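Local coordinates for protein 2-Cys Peroxiredoxin (Plasmodium vivax SaI-1, PDB 2I81) that probably reduces hydrogen peroxide and organic hydroperoxides through a reactive cysteine, as other 2-Cys peroxiredoxins do, at residues A[83-88]-A[174-179]; A[92-97]-A[124-129]; A[140-145]-A[159-164]. All coordinates share one frame; numbering follows the deposited sequence.

Contact 1. Residues A[83-88]-A[174-179]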
ATOM      1  N   HIS A  83      45.358   0.320 -26.887  1.00 34.09           N
ATOM      2  CA  HIS A  83      45.690   1.723 -27.153  1.00 34.88           C
ATOM      3  C   HIS A  83      45.455   2.081 -28.615  1.00 35.18           C
ATOM      4  O   HIS A  83      44.962   3.170 -28.922  1.00 35.14           O
ATOM      5  CB  HIS A  83      47.137   2.046 -26.770  1.00 34.26           C
ATOM      6  CG  HIS A  83      47.390   2.066 -25.295  1.00 38.34           C
ATOM      7  ND1 HIS A  83      46.426   2.428 -24.376  1.00 42.47           N
ATOM      8  CD2 HIS A  83      48.505   1.792 -24.581  1.00 42.01           C
ATOM      9  CE1 HIS A  83      46.935   2.360 -23.159  1.00 42.93           C
ATOM     10  NE2 HIS A  83      48.195   1.978 -23.255  1.00 44.28           N
ATOM     11  N   GLU A  84      45.814   1.157 -29.505  1.00 35.88           N
ATOM     12  CA  GLU A  84      45.576   1.303 -30.940  1.00 38.66           C
ATOM     13  C   GLU A  84      44.102   1.525 -31.252  1.00 38.57           C
ATOM     14  O   GLU A  84      43.759   2.300 -32.148  1.00 38.32           O
ATOM     15  CB  GLU A  84      46.052   0.061 -31.692  1.00 39.54           C
ATOM     16  CG  GLU A  84      47.543   0.010 -31.947  1.00 48.27           C
ATOM     17  CD  GLU A  84      47.881  -0.782 -33.197  1.00 56.82           C
ATOM     18  OE1 GLU A  84      48.461  -0.188 -34.131  1.00 61.10           O
ATOM     19  OE2 GLU A  84      47.559  -1.990 -33.254  1.00 57.11           O
ATOM     20  N   ARG A  85      43.241   0.836 -30.507  1.00 37.90           N
ATOM     21  CA  ARG A  85      41.806   0.862 -30.753  1.00 36.20           C
ATOM     22  C   ARG A  85      41.096   1.955 -29.953  1.00 34.37           C
ATOM     23  O   ARG A  85      39.864   2.009 -29.920  1.00 35.23           O
ATOM     24  CB  ARG A  85      41.203  -0.521 -30.476  1.00 35.25           C
ATOM     25  CG  ARG A  85      41.274  -1.467 -31.673  1.00 39.12           C
ATOM     26  CD  ARG A  85      41.410  -2.925 -31.248  1.00 38.56           C
ATOM     27  NE  ARG A  85      42.804  -3.368 -31.238  1.00 45.90           N
ATOM     28  CZ  ARG A  85      43.356  -4.166 -32.152  1.00 43.27           C
ATOM     29  NH1 ARG A  85      42.637  -4.633 -33.166  1.00 41.66           N
ATOM     30  NH2 ARG A  85      44.634  -4.505 -32.046  1.00 48.74           N
ATOM     31  N   ASN A  86      41.887   2.833 -29.336  1.00 31.26           N
ATOM     32  CA  ASN A  86      41.387   3.917 -28.488  1.00 29.14           C
ATOM     33  C   ASN A  86      40.443   3.424 -27.384  1.00 28.96           C
ATOM     34  O   ASN A  86      39.402   4.034 -27.126  1.00 28.86           O
ATOM     35  CB  ASN A  86      40.728   5.023 -29.335  1.00 27.76           C
ATOM     36  CG  ASN A  86      40.479   6.305 -28.546  1.00 30.09           C
ATOM     37  OD1 ASN A  86      39.411   6.909 -28.646  1.00 35.31           O
ATOM     38  ND2 ASN A  86      41.466   6.721 -27.757  1.00 31.97           N
ATOM     39  N   VAL A  87      40.797   2.312 -26.744  1.00 28.11           N
ATOM     40  CA  VAL A  87      39.987   1.818 -25.630  1.00 29.13           C
ATOM     41  C   VAL A  87      40.736   1.887 -24.298  1.00 27.26           C
ATOM     42  O   VAL A  87      41.922   1.551 -24.215  1.00 26.90           O
ATOM     43  CB  VAL A  87      39.363   0.397 -25.879  1.00 29.08           C
ATOM     44  CG1 VAL A  87      38.948   0.216 -27.337  1.00 28.42           C
ATOM     45  CG2 VAL A  87      40.305  -0.714 -25.461  1.00 29.51           C
ATOM     46  N   GLU A  88      40.034   2.357 -23.271  1.00 27.58           N
ATOM     47  CA  GLU A  88      40.566   2.383 -21.917  1.00 27.29           C
ATOM     48  C   GLU A  88      40.228   1.071 -21.218  1.00 27.73           C
ATOM     49  O   GLU A  88      39.069   0.651 -21.175  1.00 27.28           O
ATOM     50  CB  GLU A  88      40.014   3.579 -21.133  1.00 26.80           C
ATOM     51  CG  GLU A  88      40.522   3.689 -19.690  1.00 29.82           C
ATOM     52  CD  GLU A  88      41.949   4.215 -19.577  1.00 33.94           C
ATOM     53  OE1 GLU A  88      42.425   4.902 -20.506  1.00 34.37           O
ATOM     54  OE2 GLU A  88      42.595   3.942 -18.543  1.00 36.35           O
ATOM     55  N   ILE A 174      35.740  -8.390 -31.063  1.00 28.33           N
ATOM     56  CA  ILE A 174      34.488  -7.690 -30.760  1.00 28.99           C
ATOM     57  C   ILE A 174      34.654  -6.179 -30.937  1.00 27.90           C
ATOM     58  O   ILE A 174      33.826  -5.530 -31.582  1.00 28.29           O
ATOM     59  CB  ILE A 174      33.978  -8.026 -29.322  1.00 29.34           C
ATOM     60  CG1 ILE A 174      33.547  -9.499 -29.209  1.00 30.95           C
ATOM     61  CG2 ILE A 174      32.849  -7.090 -28.891  1.00 26.82           C
ATOM     62  CD1 ILE A 174      32.394  -9.927 -30.124  1.00 30.47           C
ATOM     63  N   ILE A 175      35.732  -5.636 -30.367  1.00 26.95           N
ATOM     64  CA  ILE A 175      36.079  -4.217 -30.503  1.00 25.42           C
ATOM     65  C   ILE A 175      36.253  -3.847 -31.976  1.00 25.88           C
ATOM     66  O   ILE A 175      35.740  -2.821 -32.428  1.00 27.45           O
ATOM     67  CB  ILE A 175      37.368  -3.851 -29.707  1.00 25.08           C
ATOM     68  CG1 ILE A 175      37.147  -4.030 -28.200  1.00 23.66           C
ATOM     69  CG2 ILE A 175      37.800  -2.410 -29.992  1.00 19.80           C
ATOM     70  CD1 ILE A 175      38.429  -4.150 -27.388  1.00 19.87           C
ATOM     71  N   ASP A 176      36.962  -4.698 -32.717  1.00 27.38           N
ATOM     72  CA  ASP A 176      37.170  -4.506 -34.151  1.00 28.82           C
ATOM     73  C   ASP A 176      35.859  -4.500 -34.936  1.00 28.97           C
ATOM     74  O   ASP A 176      35.685  -3.687 -35.844  1.00 32.52           O
ATOM     75  CB  ASP A 176      38.117  -5.575 -34.711  1.00 29.38           C
ATOM     76  CG  ASP A 176      39.573  -5.316 -34.357  1.00 31.02           C
ATOM     77  OD1 ASP A 176      39.921  -4.168 -34.004  1.00 32.60           O
ATOM     78  OD2 ASP A 176      40.378  -6.268 -34.439  1.00 27.71           O
ATOM     79  N   ALA A 177      34.946  -5.404 -34.578  1.00 27.65           N
ATOM     80  CA  ALA A 177      33.649  -5.518 -35.248  1.00 25.91           C
ATOM     81  C   ALA A 177      32.755  -4.303 -35.003  1.00 25.98           C
ATOM     82  O   ALA A 177      32.090  -3.819 -35.923  1.00 25.43           O
ATOM     83  CB  ALA A 177      32.941  -6.801 -34.826  1.00 25.10           C
ATOM     84  N   ILE A 178      32.747  -3.823 -33.760  1.00 25.86           N
ATOM     85  CA  ILE A 178      31.963  -2.649 -33.367  1.00 27.69           C
ATOM     86  C   ILE A 178      32.479  -1.385 -34.050  1.00 29.47           C
ATOM     87  O   ILE A 178      31.694  -0.580 -34.561  1.00 29.62           O
ATOM     88  CB  ILE A 178      31.940  -2.468 -31.824  1.00 28.21           C
ATOM     89  CG1 ILE A 178      31.148  -3.607 -31.177  1.00 26.44           C
ATOM     90  CG2 ILE A 178      31.322  -1.119 -31.430  1.00 25.16           C
ATOM     91  CD1 ILE A 178      31.443  -3.829 -29.722  1.00 26.33           C
ATOM     92  N   GLN A 179      33.801  -1.227 -34.066  1.00 29.75           N
ATOM     93  CA  GLN A 179      34.437  -0.068 -34.688  1.00 30.84           C
ATOM     94  C   GLN A 179      34.308  -0.093 -36.211  1.00 30.88           C
ATOM     95  O   GLN A 179      34.259   0.963 -36.849  1.00 30.29           O
ATOM     96  CB  GLN A 179      35.901   0.047 -34.253  1.00 30.11           C
ATOM     97  CG  GLN A 179      36.053   0.427 -32.783  1.00 31.18           C
ATOM     98  CD  GLN A 179      37.495   0.516 -32.322  1.00 30.50           C
ATOM     99  OE1 GLN A 179      38.405  -0.030 -32.948  1.00 32.05           O
ATOM    100  NE2 GLN A 179      37.709   1.206 -31.209  1.00 26.00           N
TER

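Contact 2. Residues A[92-97]-A[124-129]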
ATOM      1  N   CYS A  92      38.159  -4.351 -12.413  1.00 19.41           N
ATOM      2  CA  CYS A  92      37.332  -4.042 -11.252  1.00 19.64           C
ATOM      3  C   CYS A  92      37.060  -5.262 -10.383  1.00 19.87           C
ATOM      4  O   CYS A  92      36.636  -6.309 -10.877  1.00 21.10           O
ATOM      5  CB  CYS A  92      36.011  -3.403 -11.689  1.00 20.85           C
ATOM      6  SG  CYS A  92      34.999  -2.757 -10.339  1.00 23.02           S
ATOM      7  N   SER A  93      37.320  -5.116  -9.088  1.00 19.72           N
ATOM      8  CA  SER A  93      36.941  -6.122  -8.106  1.00 18.80           C
ATOM      9  C   SER A  93      36.418  -5.459  -6.838  1.00 19.39           C
ATOM     10  O   SER A  93      36.542  -4.245  -6.657  1.00 18.28           O
ATOM     11  CB  SER A  93      38.114  -7.052  -7.781  1.00 17.91           C
ATOM     12  OG  SER A  93      39.056  -6.426  -6.929  1.00 20.36           O
ATOM     13  N   VAL A  94      35.838  -6.277  -5.963  1.00 19.16           N
ATOM     14  CA  VAL A  94      35.311  -5.825  -4.679  1.00 21.45           C
ATOM     15  C   VAL A  94      36.426  -5.426  -3.699  1.00 21.36           C
ATOM     16  O   VAL A  94      36.183  -4.676  -2.747  1.00 23.46           O
ATOM     17  CB  VAL A  94      34.383  -6.903  -4.052  1.00 20.75           C
ATOM     18  CG1 VAL A  94      33.912  -6.490  -2.667  1.00 31.79           C
ATOM     19  CG2 VAL A  94      33.182  -7.168  -4.956  1.00 24.05           C
ATOM     20  N   ASP A  95      37.644  -5.910  -3.944  1.00 22.73           N
ATOM     21  CA  ASP A  95      38.796  -5.613  -3.086  1.00 21.83           C
ATOM     22  C   ASP A  95      39.083  -4.118  -2.989  1.00 22.81           C
ATOM     23  O   ASP A  95      38.758  -3.350  -3.899  1.00 24.62           O
ATOM     24  CB  ASP A  95      40.047  -6.331  -3.596  1.00 20.49           C
ATOM     25  CG  ASP A  95      39.860  -7.829  -3.690  1.00 23.35           C
ATOM     26  OD1 ASP A  95      39.866  -8.504  -2.638  1.00 26.07           O
ATOM     27  OD2 ASP A  95      39.712  -8.332  -4.822  1.00 24.16           O
ATOM     28  N   SER A  96      39.699  -3.717  -1.880  1.00 22.73           N
ATOM     29  CA  SER A  96      40.115  -2.334  -1.676  1.00 22.54           C
ATOM     30  C   SER A  96      41.317  -1.989  -2.550  1.00 22.24           C
ATOM     31  O   SER A  96      42.003  -2.879  -3.061  1.00 22.03           O
ATOM     32  CB  SER A  96      40.455  -2.094  -0.206  1.00 22.45           C
ATOM     33  OG  SER A  96      41.537  -2.921   0.208  1.00 24.37           O
ATOM     34  N   LYS A  97      41.565  -0.691  -2.712  1.00 22.07           N
ATOM     35  CA  LYS A  97      42.709  -0.198  -3.481  1.00 23.30           C
ATOM     36  C   LYS A  97      44.047  -0.568  -2.834  1.00 24.22           C
ATOM     37  O   LYS A  97      45.058  -0.701  -3.525  1.00 23.78           O
ATOM     38  CB  LYS A  97      42.609   1.320  -3.686  1.00 21.64           C
ATOM     39  CG  LYS A  97      42.620   2.140  -2.401  1.00 19.26           C
ATOM     40  CD  LYS A  97      42.483   3.624  -2.676  1.00 21.88           C
ATOM     41  CE  LYS A  97      42.559   4.423  -1.385  1.00 24.82           C
ATOM     42  NZ  LYS A  97      42.238   5.861  -1.602  1.00 34.79           N
ATOM     43  N   ILE A 124      34.565  -1.147  -3.572  1.00 22.34           N
ATOM     44  CA  ILE A 124      34.523  -1.421  -2.134  1.00 23.58           C
ATOM     45  C   ILE A 124      33.103  -1.413  -1.551  1.00 23.40           C
ATOM     46  O   ILE A 124      32.839  -2.081  -0.552  1.00 25.36           O
ATOM     47  CB  ILE A 124      35.491  -0.473  -1.345  1.00 24.44           C
ATOM     48  CG1 ILE A 124      35.709  -0.958   0.096  1.00 26.71           C
ATOM     49  CG2 ILE A 124      35.014   0.984  -1.385  1.00 25.06           C
ATOM     50  CD1 ILE A 124      36.652  -2.148   0.223  1.00 27.11           C
ATOM     51  N   THR A 125      32.198  -0.669  -2.186  1.00 22.28           N
ATOM     52  CA  THR A 125      30.795  -0.618  -1.768  1.00 22.69           C
ATOM     53  C   THR A 125      29.966  -1.717  -2.436  1.00 23.33           C
ATOM     54  O   THR A 125      28.836  -1.989  -2.020  1.00 23.54           O
ATOM     55  CB  THR A 125      30.143   0.754  -2.082  1.00 22.32           C
ATOM     56  OG1 THR A 125      30.008   0.914  -3.504  1.00 27.90           O
ATOM     57  CG2 THR A 125      30.978   1.903  -1.523  1.00 19.82           C
ATOM     58  N   LYS A 126      30.539  -2.333  -3.472  1.00 23.79           N
ATOM     59  CA  LYS A 126      29.873  -3.352  -4.303  1.00 24.71           C
ATOM     60  C   LYS A 126      28.805  -2.783  -5.242  1.00 25.66           C
ATOM     61  O   LYS A 126      28.135  -3.539  -5.949  1.00 27.47           O
ATOM     62  CB  LYS A 126      29.276  -4.487  -3.456  1.00 24.76           C
ATOM     63  CG  LYS A 126      30.281  -5.326  -2.690  1.00 22.23           C
ATOM     64  CD  LYS A 126      29.564  -6.390  -1.877  1.00 25.54           C
ATOM     65  CE  LYS A 126      30.404  -6.858  -0.705  1.00 23.70           C
ATOM     66  NZ  LYS A 126      31.491  -7.792  -1.112  1.00 21.78           N
ATOM     67  N   SER A 127      28.658  -1.458  -5.259  1.00 23.85           N
ATOM     68  CA  SER A 127      27.598  -0.810  -6.035  1.00 22.26           C
ATOM     69  C   SER A 127      27.790  -0.910  -7.550  1.00 21.00           C
ATOM     70  O   SER A 127      26.808  -0.968  -8.291  1.00 22.29           O
ATOM     71  CB  SER A 127      27.420   0.651  -5.610  1.00 21.82           C
ATOM     72  OG  SER A 127      28.622   1.386  -5.778  1.00 26.04           O
ATOM     73  N   ILE A 128      29.043  -0.932  -8.005  1.00 18.92           N
ATOM     74  CA  ILE A 128      29.338  -1.067  -9.437  1.00 18.12           C
ATOM     75  C   ILE A 128      28.923  -2.452  -9.944  1.00 19.77           C
ATOM     76  O   ILE A 128      28.302  -2.568 -11.004  1.00 22.32           O
ATOM     77  CB  ILE A 128      30.830  -0.781  -9.766  1.00 19.68           C
ATOM     78  CG1 ILE A 128      31.254   0.581  -9.205  1.00 16.73           C
ATOM     79  CG2 ILE A 128      31.075  -0.837 -11.278  1.00 15.75           C
ATOM     80  CD1 ILE A 128      32.755   0.754  -9.055  1.00 15.49           C
ATOM     81  N   SER A 129      29.257  -3.491  -9.178  1.00 20.99           N
ATOM     82  CA  SER A 129      28.857  -4.861  -9.502  1.00 23.42           C
ATOM     83  C   SER A 129      27.339  -5.018  -9.448  1.00 23.71           C
ATOM     84  O   SER A 129      26.752  -5.713 -10.280  1.00 23.38           O
ATOM     85  CB  SER A 129      29.520  -5.858  -8.548  1.00 22.17           C
ATOM     86  OG  SER A 129      30.928  -5.697  -8.537  1.00 28.87           O
TER

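Contact 3. Residues A[140-145]-A[159-164]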
ATOM      1  N   VAL A 140      31.113 -11.267  -4.362  1.00 21.41           N
ATOM      2  CA  VAL A 140      32.126 -10.942  -5.364  1.00 19.10           C
ATOM      3  C   VAL A 140      31.487 -10.823  -6.743  1.00 20.21           C
ATOM      4  O   VAL A 140      30.423 -11.395  -6.990  1.00 17.18           O
ATOM      5  CB  VAL A 140      33.264 -12.005  -5.398  1.00 19.27           C
ATOM      6  CG1 VAL A 140      34.014 -12.040  -4.074  1.00 15.94           C
ATOM      7  CG2 VAL A 140      32.719 -13.396  -5.740  1.00 16.31           C
ATOM      8  N   SER A 141      32.132 -10.081  -7.639  1.00 22.25           N
ATOM      9  CA  SER A 141      31.626  -9.923  -8.999  1.00 24.19           C
ATOM     10  C   SER A 141      32.037 -11.097  -9.884  1.00 24.21           C
ATOM     11  O   SER A 141      33.124 -11.653  -9.721  1.00 24.52           O
ATOM     12  CB  SER A 141      32.108  -8.603  -9.607  1.00 25.47           C
ATOM     13  OG  SER A 141      33.512  -8.600  -9.793  1.00 31.53           O
ATOM     14  N   LEU A 142      31.162 -11.472 -10.816  1.00 24.84           N
ATOM     15  CA  LEU A 142      31.464 -12.522 -11.792  1.00 25.75           C
ATOM     16  C   LEU A 142      32.469 -12.012 -12.824  1.00 24.58           C
ATOM     17  O   LEU A 142      32.693 -10.804 -12.931  1.00 26.80           O
ATOM     18  CB  LEU A 142      30.182 -12.990 -12.492  1.00 26.29           C
ATOM     19  CG  LEU A 142      29.169 -13.818 -11.694  1.00 30.31           C
ATOM     20  CD1 LEU A 142      27.781 -13.689 -12.298  1.00 27.29           C
ATOM     21  CD2 LEU A 142      29.582 -15.283 -11.618  1.00 27.22           C
ATOM     22  N   ARG A 143      33.075 -12.927 -13.578  1.00 24.16           N
ATOM     23  CA  ARG A 143      34.023 -12.543 -14.627  1.00 24.32           C
ATOM     24  C   ARG A 143      33.288 -11.941 -15.810  1.00 23.82           C
ATOM     25  O   ARG A 143      32.744 -12.666 -16.648  1.00 24.88           O
ATOM     26  CB  ARG A 143      34.852 -13.740 -15.080  1.00 25.15           C
ATOM     27  CG  ARG A 143      35.792 -14.220 -14.025  1.00 27.19           C
ATOM     28  CD  ARG A 143      36.553 -15.448 -14.454  1.00 27.56           C
ATOM     29  NE  ARG A 143      36.947 -16.204 -13.272  1.00 28.54           N
ATOM     30  CZ  ARG A 143      37.886 -15.823 -12.410  1.00 24.80           C
ATOM     31  NH1 ARG A 143      38.563 -14.695 -12.592  1.00 23.66           N
ATOM     32  NH2 ARG A 143      38.159 -16.581 -11.357  1.00 25.09           N
ATOM     33  N   ALA A 144      33.270 -10.614 -15.878  1.00 25.28           N
ATOM     34  CA  ALA A 144      32.462  -9.932 -16.880  1.00 24.42           C
ATOM     35  C   ALA A 144      33.235  -8.953 -17.753  1.00 23.72           C
ATOM     36  O   ALA A 144      34.085  -8.210 -17.267  1.00 23.73           O
ATOM     37  CB  ALA A 144      31.281  -9.235 -16.221  1.00 23.01           C
ATOM     38  N   PHE A 145      32.925  -8.972 -19.046  1.00 23.52           N
ATOM     39  CA  PHE A 145      33.374  -7.938 -19.967  1.00 24.40           C
ATOM     40  C   PHE A 145      32.221  -7.004 -20.275  1.00 25.79           C
ATOM     41  O   PHE A 145      31.126  -7.448 -20.626  1.00 27.13           O
ATOM     42  CB  PHE A 145      33.889  -8.543 -21.276  1.00 23.62           C
ATOM     43  CG  PHE A 145      35.315  -9.012 -21.219  1.00 26.75           C
ATOM     44  CD1 PHE A 145      35.740 -10.060 -22.027  1.00 24.63           C
ATOM     45  CD2 PHE A 145      36.234  -8.416 -20.359  1.00 28.73           C
ATOM     46  CE1 PHE A 145      37.059 -10.501 -21.990  1.00 24.78           C
ATOM     47  CE2 PHE A 145      37.555  -8.852 -20.312  1.00 25.49           C
ATOM     48  CZ  PHE A 145      37.968  -9.895 -21.130  1.00 22.65           C
ATOM     49  N   VAL A 159      29.586 -12.664 -19.577  1.00 24.16           N
ATOM     50  CA  VAL A 159      29.659 -13.090 -18.183  1.00 22.06           C
ATOM     51  C   VAL A 159      30.026 -14.571 -18.092  1.00 23.57           C
ATOM     52  O   VAL A 159      29.294 -15.434 -18.586  1.00 24.69           O
ATOM     53  CB  VAL A 159      28.338 -12.818 -17.412  1.00 21.09           C
ATOM     54  CG1 VAL A 159      28.538 -13.035 -15.921  1.00 15.89           C
ATOM     55  CG2 VAL A 159      27.831 -11.402 -17.666  1.00 16.24           C
ATOM     56  N   ASN A 160      31.171 -14.848 -17.473  1.00 24.31           N
ATOM     57  CA  ASN A 160      31.598 -16.214 -17.186  1.00 25.01           C
ATOM     58  C   ASN A 160      31.444 -16.519 -15.704  1.00 26.33           C
ATOM     59  O   ASN A 160      31.511 -15.614 -14.867  1.00 27.48           O
ATOM     60  CB  ASN A 160      33.059 -16.426 -17.599  1.00 25.88           C
ATOM     61  CG  ASN A 160      33.234 -16.598 -19.101  1.00 23.73           C
ATOM     62  OD1 ASN A 160      32.282 -16.474 -19.873  1.00 25.45           O
ATOM     63  ND2 ASN A 160      34.461 -16.886 -19.519  1.00 24.63           N
ATOM     64  N   ASN A 161      31.238 -17.794 -15.382  1.00 27.57           N
ATOM     65  CA  ASN A 161      31.263 -18.239 -13.993  1.00 28.60           C
ATOM     66  C   ASN A 161      32.700 -18.203 -13.467  1.00 30.05           C
ATOM     67  O   ASN A 161      33.651 -18.133 -14.251  1.00 31.18           O
ATOM     68  CB  ASN A 161      30.660 -19.639 -13.857  1.00 28.00           C
ATOM     69  CG  ASN A 161      30.012 -19.872 -12.498  1.00 25.62           C
ATOM     70  OD1 ASN A 161      30.089 -19.031 -11.600  1.00 26.43           O
ATOM     71  ND2 ASN A 161      29.367 -21.023 -12.344  1.00 12.91           N
ATOM     72  N   LEU A 162      32.850 -18.254 -12.145  1.00 31.41           N
ATOM     73  CA  LEU A 162      34.145 -18.058 -11.477  1.00 32.82           C
ATOM     74  C   LEU A 162      35.305 -18.933 -11.967  1.00 33.00           C
ATOM     75  O   LEU A 162      36.464 -18.517 -11.904  1.00 34.30           O
ATOM     76  CB  LEU A 162      33.989 -18.203  -9.956  1.00 33.04           C
ATOM     77  CG  LEU A 162      33.672 -16.951  -9.124  1.00 34.07           C
ATOM     78  CD1 LEU A 162      32.275 -16.405  -9.400  1.00 36.38           C
ATOM     79  CD2 LEU A 162      33.834 -17.254  -7.640  1.00 36.22           C
ATOM     80  N   ALA A 163      34.997 -20.135 -12.451  1.00 34.05           N
ATOM     81  CA  ALA A 163      36.039 -21.086 -12.849  1.00 32.91           C
ATOM     82  C   ALA A 163      36.556 -20.911 -14.283  1.00 33.39           C
ATOM     83  O   ALA A 163      37.582 -21.494 -14.645  1.00 33.81           O
ATOM     84  CB  ALA A 163      35.555 -22.518 -12.630  1.00 33.31           C
ATOM     85  N   ILE A 164      35.864 -20.107 -15.087  1.00 32.15           N
ATOM     86  CA  ILE A 164      36.144 -20.040 -16.527  1.00 31.66           C
ATOM     87  C   ILE A 164      36.818 -18.730 -16.949  1.00 32.07           C
ATOM     88  O   ILE A 164      36.193 -17.666 -16.926  1.00 30.02           O
ATOM     89  CB  ILE A 164      34.852 -20.271 -17.372  1.00 31.84           C
ATOM     90  CG1 ILE A 164      34.022 -21.446 -16.823  1.00 31.32           C
ATOM     91  CG2 ILE A 164      35.183 -20.442 -18.858  1.00 30.07           C
ATOM     92  CD1 ILE A 164      34.762 -22.787 -16.713  1.00 30.43           C
TER

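Contact 1. Residues A[83-88]-A[174-179]
R85 and V87 meet I175, D176 and Q179 in a partly buried helix-to-turn contact, where helix 168-184 packs over the bend between helix 79-84 and strand 87-93 at one flank of the thioredoxin-like fold. The bend is a Schellman motif: N86, with positive phi, reverses the chain after the helix and directs V87 into the sheet. R85 sits at this reversal and offers both its backbone and its side chain. Its carbonyl O accepts a short hydrogen bond from Q179 NE2 (2.6 Å), which arrives in the carbonyl plane on a lone pair. Glutamine suits this place because its chain, extended beyond CG, spans the gap and presents an amide N-H to a carbonyl of the turn. The arginine side chain, bent at chi2 and chi3, runs past I175, and its CD lies 3.9 Å from I175 CG2. NH1 then forms a salt bridge with D176, 2.9 Å to OD1, whose syn lone pair it uses. The acceptor lies in the guanidinium plane, while the carboxylate is turned 41° against that plane. NE is hydrogen-bonded to A81 O of the preceding helix, so the guanidinium is held by its own helix and by D176 of helix 168-184. Beside the polar pairs, V87 CG1 and I175 CG2 approach tip to tip at 3.9 Å, and I175 also rests on L56 and F82. The buried V87 and I175 thus supply the apolar part, while a salt bridge and a backbone-directed amide link the helix to the turn by two directional bonds at its partly exposed side.

Contact 2. Residues A[92-97]-A[124-129]
I124 touches V94 and S96 where two neighbouring parallel strands, 87-93 and 119-122, of the thioredoxin-like sheet end and turn into the helices that follow them. I124 CA lies 3.7 Å from V94 O, so the two loops run close together here. With CG1 anti to the backbone N (chi1 -167°), the branch carrying CD1 reaches S96 CB at 3.8 Å; the ethyl arm of isoleucine lies against the small S96, whose OG pairs with T99. T125 turns from the contact and shapes the loop instead: its OG1 accepts from S127 N at 3.2 Å, an ST turn leading into helix 127-131. K126, at positive phi just before that helix, lays its chain obliquely across V94, with CG 3.8 Å from V94 CG1. A bend at chi4 (-77°) curls the ammonium back over the same methyl, and NZ comes within 3.2 Å of V94 CG1, a tight non-bonded approach. NZ is hydrogen-bonded to S139 O of its own chain and to I124 O of the third subunit, and the reciprocal bond joins I124 O of this chain to K126 of that subunit. Lysine therefore serves twice, its methylenes covering valine and its tip binding carbonyls at a subunit interface. I128 points toward the strand end, and its CD1 meets C92 SG at 4.4 Å; I128 also packs on F30, and both residues touch F59. S129 closes the segment: its OG is hydrogen-bonded to D123 OD1 and stands 4.5 Å from V94 CG2.

Contact 3. Residues A[140-145]-A[159-164]
R143 and N160 form the hydrogen-bonded pair of an antiparallel beta hairpin made by strands 140-148 and 154-160. Of its two backbone bonds, N160 N to R143 O is nearly straight (2.8 Å, 176°), whereas R143 N to N160 O is longer and bent (3.4 Å, 131°), a weak bond. A144 and V159 make the adjoining non-hydrogen-bonded pair.

Polar side chains secure the turn that follows. R143, its chain extended from CG to NE, grips L162 O side-on, with NE at 2.7 Å and NH2 at 2.6 Å. That oxygen lies in the guanidinium plane; NH2 approaches it in the carbonyl plane, NE from above. Arginine suits this place: its long chain spans to the type I turn N161-I164 and its flat head offers two N-H groups to one oxygen. N160 ND2 also binds I164 O (3.2 Å), and N160 OD1 goes to H156 of the second subunit.

Most of the apolar packing centres on L142: CD1 meets V159 CG1 at 3.8 Å and CD2 meets L162 CD1 at 3.7 Å. V140, on L162, and A144, on V159, add looser touches.

R143 NH1 forms a salt bridge with E71 of helix 67-77, and the side chain packs on C68, the cysteine of the PxxxTxxC signature, consistent with the peroxiredoxin active-site arginine. Strand 54-59 borders 140-148 on its other edge, while V159 and N160 pair with an antiparallel strand of the second subunit, continuing the sheet between chains.

In the fold
All three contacts involve the same central sheet: one packs a helix against its flank, one joins loops at its strand ends and one lies within it. Contacts 2 and 3 are buried and touch each other, S129 OG lying 3.3 Å from S141 CB, whereas contact 1 is only partly buried and lies across the chain's centre from both. Strand 87-93 enters contact 1 at its start and contact 2 at its end. Their chemistry follows position: charge pairing and an amide tie at the flank, side-chain packing without cross-segment hydrogen bonds at the strand ends, and backbone pairing with an arginine grip in the hairpin. Contacts 1 and 3 both reach the second subunit, contact 2 the third.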